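Local coordinates for protein hydrazine synthase subunit alpha (Candidatus Kuenenia stuttgartiensis, PDB 5C2V) that forms hydrazine by condensing hydroxylamine with ammonia, the second half-reaction of the hydrazine synthase complex, and carries two heme c groups per subunit, at residues T202-S207 with K404-T409; D262-A267 with I397-A402. All coordinates share one frame; numbering follows the deposited sequence.

Interaction 1: T202-S207 with K404-T409; sequences TGHVLS and KNFGVT
Lys404 and Ser207 are joined by two hydrogen bonds. The backbone N of Lys404 donates to Ser207 O (3.0 Å). In return, Ser207 OG donates to Lys404 O at 2.8 Å, with the donor tilted only modestly from that carbonyl's plane. With chi1 at -174°, the Ser207 hydroxyl stands opposite its own N and beside the carbonyl carbon, facing Lys404 O. The CB of Lys404 lies 3.8 Å from Ser207 OG, and the rest of its extended chain runs past the serine. Lys404 and Asn405 make the turn of a beta hairpin. Its strands, 401-403 and 406-408, belong to a small three-stranded antiparallel sheet completed by strand 415-417. Residues 202-207 form the loop between helix 196-201 and strand 209-211, so the contact sets this loop against the hairpin. The first strand residue after the turn, Phe406, packs against two residues of the loop. Its CD2 is 3.5 Å from Ser207 CB, and its far end meets the His204 ring. There, Phe406 CE1 sits over the centre of one His204 face, and CZ is 3.3 Å from His204 NE2. The rings meet obliquely, with their planes at 42°. His204 ND1 donates to Val205 O (2.7 Å), in the plane of its own ring, which fixes the ring's rotation. Further along the strand, Val408 CG2 lies 4.5 Å from Thr202 CG2. The Thr202 hydroxyl faces its own chain, bonding with Ile198 O and accepting from His204 N in an ST turn.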
ATOM      1  N   THR D 202     -23.667 -37.963 -16.291  1.00 56.50           N
ATOM      2  CA  THR D 202     -24.861 -37.149 -16.537  1.00 74.10           C
ATOM      3  C   THR D 202     -25.985 -37.872 -17.282  1.00 69.06           C
ATOM      4  O   THR D 202     -27.163 -37.670 -16.986  1.00 77.54           O
ATOM      5  CB  THR D 202     -24.509 -35.872 -17.327  1.00 72.73           C
ATOM      6  OG1 THR D 202     -23.975 -36.230 -18.607  1.00 61.18           O
ATOM      7  CG2 THR D 202     -23.493 -35.035 -16.565  1.00 70.04           C
ATOM      8  N   GLY D 203     -25.620 -38.713 -18.244  1.00 66.78           N
ATOM      9  CA  GLY D 203     -26.599 -39.328 -19.124  1.00 73.64           C
ATOM     10  C   GLY D 203     -26.598 -38.732 -20.521  1.00 65.56           C
ATOM     11  O   GLY D 203     -27.467 -39.035 -21.339  1.00 63.26           O
ATOM     12  N   HIS D 204     -25.614 -37.877 -20.790  1.00 80.27           N
ATOM     13  CA  HIS D 204     -25.437 -37.280 -22.110  1.00 70.48           C
ATOM     14  C   HIS D 204     -23.959 -36.993 -22.345  1.00 65.03           C
ATOM     15  O   HIS D 204     -23.229 -36.680 -21.405  1.00 75.74           O
ATOM     16  CB  HIS D 204     -26.259 -35.994 -22.238  1.00 55.40           C
ATOM     17  CG  HIS D 204     -26.374 -35.482 -23.643  1.00 64.12           C
ATOM     18  ND1 HIS D 204     -25.307 -34.948 -24.332  1.00 67.95           N
ATOM     19  CD2 HIS D 204     -27.436 -35.412 -24.480  1.00 66.60           C
ATOM     20  CE1 HIS D 204     -25.704 -34.578 -25.537  1.00 69.06           C
ATOM     21  NE2 HIS D 204     -26.992 -34.848 -25.652  1.00 65.72           N
ATOM     22  N   VAL D 205     -23.517 -37.097 -23.595  1.00 77.06           N
ATOM     23  CA  VAL D 205     -22.128 -36.808 -23.931  1.00 76.43           C
ATOM     24  C   VAL D 205     -21.812 -35.340 -23.665  1.00 80.92           C
ATOM     25  O   VAL D 205     -22.704 -34.491 -23.678  1.00 69.35           O
ATOM     26  CB  VAL D 205     -21.809 -37.139 -25.402  1.00 67.68           C
ATOM     27  CG1 VAL D 205     -21.903 -38.638 -25.644  1.00 72.03           C
ATOM     28  CG2 VAL D 205     -22.739 -36.377 -26.337  1.00 65.43           C
ATOM     29  N   LEU D 206     -20.539 -35.053 -23.416  1.00 80.55           N
ATOM     30  CA  LEU D 206     -20.102 -33.702 -23.084  1.00 59.03           C
ATOM     31  C   LEU D 206     -20.336 -32.731 -24.236  1.00 58.36           C
ATOM     32  O   LEU D 206     -20.002 -33.022 -25.384  1.00 66.56           O
ATOM     33  CB  LEU D 206     -18.622 -33.704 -22.697  1.00 56.54           C
ATOM     34  CG  LEU D 206     -18.029 -32.385 -22.195  1.00 65.90           C
ATOM     35  CD1 LEU D 206     -18.782 -31.883 -20.974  1.00 57.66           C
ATOM     36  CD2 LEU D 206     -16.549 -32.545 -21.885  1.00 53.32           C
ATOM     37  N   SER D 207     -20.926 -31.583 -23.920  1.00 59.83           N
ATOM     38  CA  SER D 207     -21.088 -30.517 -24.898  1.00 57.69           C
ATOM     39  C   SER D 207     -19.987 -29.486 -24.688  1.00 72.75           C
ATOM     40  O   SER D 207     -19.599 -29.199 -23.555  1.00 68.91           O
ATOM     41  CB  SER D 207     -22.468 -29.872 -24.789  1.00 61.62           C
ATOM     42  OG  SER D 207     -22.672 -28.931 -25.829  1.00 53.72           O
ATOM     43  N   LYS D 404     -21.399 -27.081 -22.503  1.00 49.69           N
ATOM     44  CA  LYS D 404     -21.924 -25.921 -23.223  1.00 43.53           C
ATOM     45  C   LYS D 404     -23.409 -26.048 -23.552  1.00 53.82           C
ATOM     46  O   LYS D 404     -23.844 -27.040 -24.139  1.00 64.75           O
ATOM     47  CB  LYS D 404     -21.120 -25.708 -24.510  1.00 51.01           C
ATOM     48  CG  LYS D 404     -21.871 -24.992 -25.623  1.00 51.35           C
ATOM     49  CD  LYS D 404     -21.171 -25.190 -26.961  1.00 71.68           C
ATOM     50  CE  LYS D 404     -21.990 -24.622 -28.110  1.00 71.11           C
ATOM     51  NZ  LYS D 404     -21.368 -24.912 -29.433  1.00 71.97           N
ATOM     52  N   ASN D 405     -24.175 -25.040 -23.132  1.00 65.62           N
ATOM     53  CA  ASN D 405     -25.619 -24.956 -23.372  1.00 68.53           C
ATOM     54  C   ASN D 405     -26.426 -26.041 -22.657  1.00 70.96           C
ATOM     55  O   ASN D 405     -27.655 -26.058 -22.729  1.00 52.46           O
ATOM     56  CB  ASN D 405     -25.917 -24.992 -24.873  1.00 66.67           C
ATOM     57  CG  ASN D 405     -25.313 -23.817 -25.613  1.00 81.14           C
ATOM     58  OD1 ASN D 405     -24.822 -23.959 -26.731  1.00 91.47           O
ATOM     59  ND2 ASN D 405     -25.340 -22.647 -24.986  1.00 83.06           N
ATOM     60  N   PHE D 406     -25.733 -26.943 -21.969  1.00 61.15           N
ATOM     61  CA  PHE D 406     -26.366 -28.113 -21.376  1.00 64.37           C
ATOM     62  C   PHE D 406     -26.494 -28.049 -19.855  1.00 67.78           C
ATOM     63  O   PHE D 406     -25.493 -28.008 -19.138  1.00 53.52           O
ATOM     64  CB  PHE D 406     -25.586 -29.367 -21.761  1.00 68.31           C
ATOM     65  CG  PHE D 406     -26.198 -30.142 -22.888  1.00 73.58           C
ATOM     66  CD1 PHE D 406     -27.098 -31.162 -22.635  1.00 78.00           C
ATOM     67  CD2 PHE D 406     -25.868 -29.856 -24.201  1.00 61.67           C
ATOM     68  CE1 PHE D 406     -27.660 -31.881 -23.671  1.00 79.52           C
ATOM     69  CE2 PHE D 406     -26.426 -30.570 -25.242  1.00 75.23           C
ATOM     70  CZ  PHE D 406     -27.324 -31.584 -24.976  1.00 85.56           C
ATOM     71  N   GLY D 407     -27.731 -28.046 -19.371  1.00 71.20           N
ATOM     72  CA  GLY D 407     -27.994 -28.138 -17.945  1.00 60.87           C
ATOM     73  C   GLY D 407     -28.472 -29.529 -17.574  1.00 71.94           C
ATOM     74  O   GLY D 407     -28.731 -30.350 -18.449  1.00 59.89           O
ATOM     75  N   VAL D 408     -28.581 -29.806 -16.279  1.00 58.74           N
ATOM     76  CA  VAL D 408     -29.148 -31.071 -15.817  1.00 66.05           C
ATOM     77  C   VAL D 408     -30.188 -30.806 -14.734  1.00 72.13           C
ATOM     78  O   VAL D 408     -29.874 -30.216 -13.700  1.00 82.14           O
ATOM     79  CB  VAL D 408     -28.069 -32.029 -15.268  1.00 49.37           C
ATOM     80  CG1 VAL D 408     -28.698 -33.341 -14.833  1.00 75.61           C
ATOM     81  CG2 VAL D 408     -26.989 -32.277 -16.312  1.00 39.52           C
ATOM     82  N   THR D 409     -31.419 -31.250 -14.976  1.00 66.55           N
ATOM     83  CA  THR D 409     -32.540 -30.971 -14.079  1.00 58.94           C
ATOM     84  C   THR D 409     -32.274 -31.447 -12.655  1.00 47.59           C
ATOM     85  O   THR D 409     -31.610 -32.458 -12.442  1.00 57.45           O
ATOM     86  CB  THR D 409     -33.842 -31.626 -14.585  1.00 66.82           C
ATOM     87  OG1 THR D 409     -33.657 -33.043 -14.695  1.00 80.55           O
ATOM     88  CG2 THR D 409     -34.232 -31.062 -15.941  1.00 51.00           C
TER

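Interaction 2: D262-A267 with I397-A402; sequences DNWDGA and INTFTA
One propeller blade carries a type I beta turn, Asn263 to Gly266, at the start of the loop that follows strand 256-262, and its Trp264 and Asp265 meet residues 397-402. Trp264 NE1 donates to Ile397 O (2.8 Å, N-H...O angle 165°). The acceptor lies almost in the indole plane, so the ring is held by its edge. Trp264 has CG between its backbone N and carbonyl carbon (chi1 66°), which swings the indole over to residues 397-399. Its CZ2 also rests 3.6 Å from Thr399 CG2, the two side chains crossing at about a right angle. Arg189 makes a cation-pi contact with the same indole. Asp265 and Thr399 slide past each other in opposite directions, with Asp265 OD2 3.4 Å from Thr399 OG1. The Thr399 hydroxyl donates to Thr401 O (2.9 Å) on a lone pair. Thr401 offers its methyl CG2, 3.8 Å from Asp265 OD2, while its OG1 bonds with Phe406 O. Phe400 meets Phe132 of the gamma subunit edge-to-face, and a magnesium ion is bound about 3 Å from the Asn263 side chain. The turn is part of the connection between the third and fourth strands of a four-stranded beta-propeller blade.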
ATOM      1  N   ASP D 262     -12.026 -24.351  -7.325  1.00 59.21           N
ATOM      2  CA  ASP D 262     -13.292 -24.418  -8.044  1.00 51.95           C
ATOM      3  C   ASP D 262     -13.670 -25.872  -8.294  1.00 60.89           C
ATOM      4  O   ASP D 262     -12.801 -26.739  -8.363  1.00 66.08           O
ATOM      5  CB  ASP D 262     -13.202 -23.655  -9.371  1.00 37.25           C
ATOM      6  CG  ASP D 262     -14.565 -23.385  -9.986  1.00 57.43           C
ATOM      7  OD1 ASP D 262     -15.568 -23.961  -9.515  1.00 66.49           O
ATOM      8  OD2 ASP D 262     -14.634 -22.594 -10.951  1.00 56.30           O
ATOM      9  N   ASN D 263     -14.965 -26.138  -8.427  1.00 62.59           N
ATOM     10  CA  ASN D 263     -15.421 -27.472  -8.790  1.00 64.02           C
ATOM     11  C   ASN D 263     -14.968 -27.802 -10.206  1.00 65.64           C
ATOM     12  O   ASN D 263     -14.762 -26.902 -11.020  1.00 50.97           O
ATOM     13  CB  ASN D 263     -16.942 -27.582  -8.667  1.00 69.54           C
ATOM     14  CG  ASN D 263     -17.413 -27.566  -7.227  1.00 69.89           C
ATOM     15  OD1 ASN D 263     -18.331 -26.828  -6.869  1.00 82.21           O
ATOM     16  ND2 ASN D 263     -16.785 -28.385  -6.389  1.00 55.14           N
ATOM     17  N   TRP D 264     -14.813 -29.090 -10.500  1.00 59.53           N
ATOM     18  CA  TRP D 264     -14.233 -29.508 -11.773  1.00 55.18           C
ATOM     19  C   TRP D 264     -15.119 -29.153 -12.968  1.00 54.63           C
ATOM     20  O   TRP D 264     -14.669 -29.200 -14.113  1.00 60.44           O
ATOM     21  CB  TRP D 264     -13.940 -31.012 -11.754  1.00 71.53           C
ATOM     22  CG  TRP D 264     -15.150 -31.887 -11.663  1.00 85.67           C
ATOM     23  CD1 TRP D 264     -15.938 -32.087 -10.568  1.00 75.80           C
ATOM     24  CD2 TRP D 264     -15.692 -32.708 -12.704  1.00 74.61           C
ATOM     25  NE1 TRP D 264     -16.946 -32.970 -10.866  1.00 78.60           N
ATOM     26  CE2 TRP D 264     -16.818 -33.366 -12.171  1.00 86.52           C
ATOM     27  CE3 TRP D 264     -15.340 -32.944 -14.036  1.00 67.22           C
ATOM     28  CZ2 TRP D 264     -17.594 -34.246 -12.924  1.00 81.27           C
ATOM     29  CZ3 TRP D 264     -16.112 -33.817 -14.782  1.00 74.82           C
ATOM     30  CH2 TRP D 264     -17.225 -34.457 -14.224  1.00 73.60           C
ATOM     31  N   ASP D 265     -16.376 -28.808 -12.704  1.00 43.22           N
ATOM     32  CA  ASP D 265     -17.250 -28.276 -13.745  1.00 45.76           C
ATOM     33  C   ASP D 265     -17.298 -26.748 -13.709  1.00 66.92           C
ATOM     34  O   ASP D 265     -17.932 -26.121 -14.559  1.00 47.94           O
ATOM     35  CB  ASP D 265     -18.662 -28.850 -13.610  1.00 49.01           C
ATOM     36  CG  ASP D 265     -19.282 -28.560 -12.259  1.00 56.80           C
ATOM     37  OD1 ASP D 265     -18.528 -28.453 -11.271  1.00 71.79           O
ATOM     38  OD2 ASP D 265     -20.523 -28.440 -12.185  1.00 70.12           O
ATOM     39  N   GLY D 266     -16.624 -26.154 -12.729  1.00 56.06           N
ATOM     40  CA  GLY D 266     -16.600 -24.709 -12.581  1.00 66.40           C
ATOM     41  C   GLY D 266     -17.893 -24.143 -12.023  1.00 68.17           C
ATOM     42  O   GLY D 266     -18.310 -23.041 -12.385  1.00 64.99           O
ATOM     43  N   ALA D 267     -18.530 -24.902 -11.138  1.00 72.17           N
ATOM     44  CA  ALA D 267     -19.805 -24.506 -10.552  1.00 68.58           C
ATOM     45  C   ALA D 267     -19.656 -23.513  -9.401  1.00 60.98           C
ATOM     46  O   ALA D 267     -20.507 -22.645  -9.210  1.00 62.46           O
ATOM     47  CB  ALA D 267     -20.563 -25.738 -10.080  1.00 65.27           C
ATOM     48  N   ILE D 397     -17.111 -34.891  -7.384  1.00 58.76           N
ATOM     49  CA  ILE D 397     -18.335 -34.174  -7.053  1.00 58.57           C
ATOM     50  C   ILE D 397     -19.341 -34.236  -8.200  1.00 46.29           C
ATOM     51  O   ILE D 397     -18.964 -34.187  -9.370  1.00 59.94           O
ATOM     52  CB  ILE D 397     -18.034 -32.700  -6.705  1.00 54.08           C
ATOM     53  CG1 ILE D 397     -16.856 -32.612  -5.732  1.00 50.41           C
ATOM     54  CG2 ILE D 397     -19.262 -32.014  -6.122  1.00 52.82           C
ATOM     55  CD1 ILE D 397     -17.085 -33.338  -4.423  1.00 50.53           C
ATOM     56  N   ASN D 398     -20.620 -34.351  -7.854  1.00 35.80           N
ATOM     57  CA  ASN D 398     -21.688 -34.412  -8.844  1.00 52.85           C
ATOM     58  C   ASN D 398     -21.817 -33.126  -9.655  1.00 41.76           C
ATOM     59  O   ASN D 398     -21.898 -32.033  -9.093  1.00 84.49           O
ATOM     60  CB  ASN D 398     -23.022 -34.723  -8.162  1.00 62.11           C
ATOM     61  CG  ASN D 398     -23.046 -36.101  -7.530  1.00 63.37           C
ATOM     62  OD1 ASN D 398     -23.384 -37.088  -8.182  1.00 61.33           O
ATOM     63  ND2 ASN D 398     -22.690 -36.174  -6.253  1.00 47.07           N
ATOM     64  N   THR D 399     -21.838 -33.264 -10.977  1.00 43.81           N
ATOM     65  CA  THR D 399     -21.989 -32.117 -11.864  1.00 49.11           C
ATOM     66  C   THR D 399     -23.411 -32.005 -12.406  1.00 47.15           C
ATOM     67  O   THR D 399     -23.999 -32.984 -12.863  1.00 65.71           O
ATOM     68  CB  THR D 399     -21.007 -32.182 -13.049  1.00 61.92           C
ATOM     69  OG1 THR D 399     -21.386 -31.214 -14.036  1.00 62.37           O
ATOM     70  CG2 THR D 399     -21.014 -33.567 -13.679  1.00 55.12           C
ATOM     71  N   PHE D 400     -23.966 -30.801 -12.327  1.00 54.78           N
ATOM     72  CA  PHE D 400     -25.304 -30.537 -12.840  1.00 45.29           C
ATOM     73  C   PHE D 400     -25.291 -29.926 -14.241  1.00 36.02           C
ATOM     74  O   PHE D 400     -26.328 -29.500 -14.748  1.00 41.37           O
ATOM     75  CB  PHE D 400     -26.075 -29.658 -11.858  1.00 43.74           C
ATOM     76  CG  PHE D 400     -26.552 -30.404 -10.645  1.00 51.55           C
ATOM     77  CD1 PHE D 400     -25.715 -30.606  -9.559  1.00 48.90           C
ATOM     78  CD2 PHE D 400     -27.829 -30.939 -10.608  1.00 57.99           C
ATOM     79  CE1 PHE D 400     -26.152 -31.308  -8.449  1.00 52.72           C
ATOM     80  CE2 PHE D 400     -28.272 -31.641  -9.503  1.00 43.16           C
ATOM     81  CZ  PHE D 400     -27.433 -31.826  -8.423  1.00 49.02           C
ATOM     82  N   THR D 401     -24.112 -29.848 -14.851  1.00 32.73           N
ATOM     83  CA  THR D 401     -24.017 -29.404 -16.239  1.00 47.16           C
ATOM     84  C   THR D 401     -23.310 -30.427 -17.131  1.00 49.53           C
ATOM     85  O   THR D 401     -22.318 -31.043 -16.738  1.00 47.19           O
ATOM     86  CB  THR D 401     -23.286 -28.049 -16.359  1.00 71.20           C
ATOM     87  OG1 THR D 401     -23.106 -27.723 -17.744  1.00 63.54           O
ATOM     88  CG2 THR D 401     -21.926 -28.098 -15.675  1.00 48.53           C
ATOM     89  N   ALA D 402     -23.846 -30.599 -18.334  1.00 62.75           N
ATOM     90  CA  ALA D 402     -23.276 -31.480 -19.347  1.00 69.45           C
ATOM     91  C   ALA D 402     -22.303 -30.710 -20.239  1.00 82.24           C
ATOM     92  O   ALA D 402     -21.875 -31.206 -21.281  1.00 66.02           O
ATOM     93  CB  ALA D 402     -24.371 -32.134 -20.174  1.00 72.87           C
TER

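From the N terminus, the chain first passes residues 202-207, between helix 196-201 and strand 209-211. It then builds the blade that carries turn 262-267 and completes the propeller strands up to 381-387. Just after these come 397-402 and then 404-409. Interaction 2 closes the inner loop, from 262 to 402, and interaction 1 closes the outer one, from 202 to 409, so the two nest without crossing. Their centres are about 11 Å apart. Strands 401-403 and 406-408 are hairpin neighbours. Ser207 N hydrogen-bonds to Ala402 O, so interaction 1 also touches the segment of interaction 2. Together the contacts tie this small sheet to two successive propeller sheets.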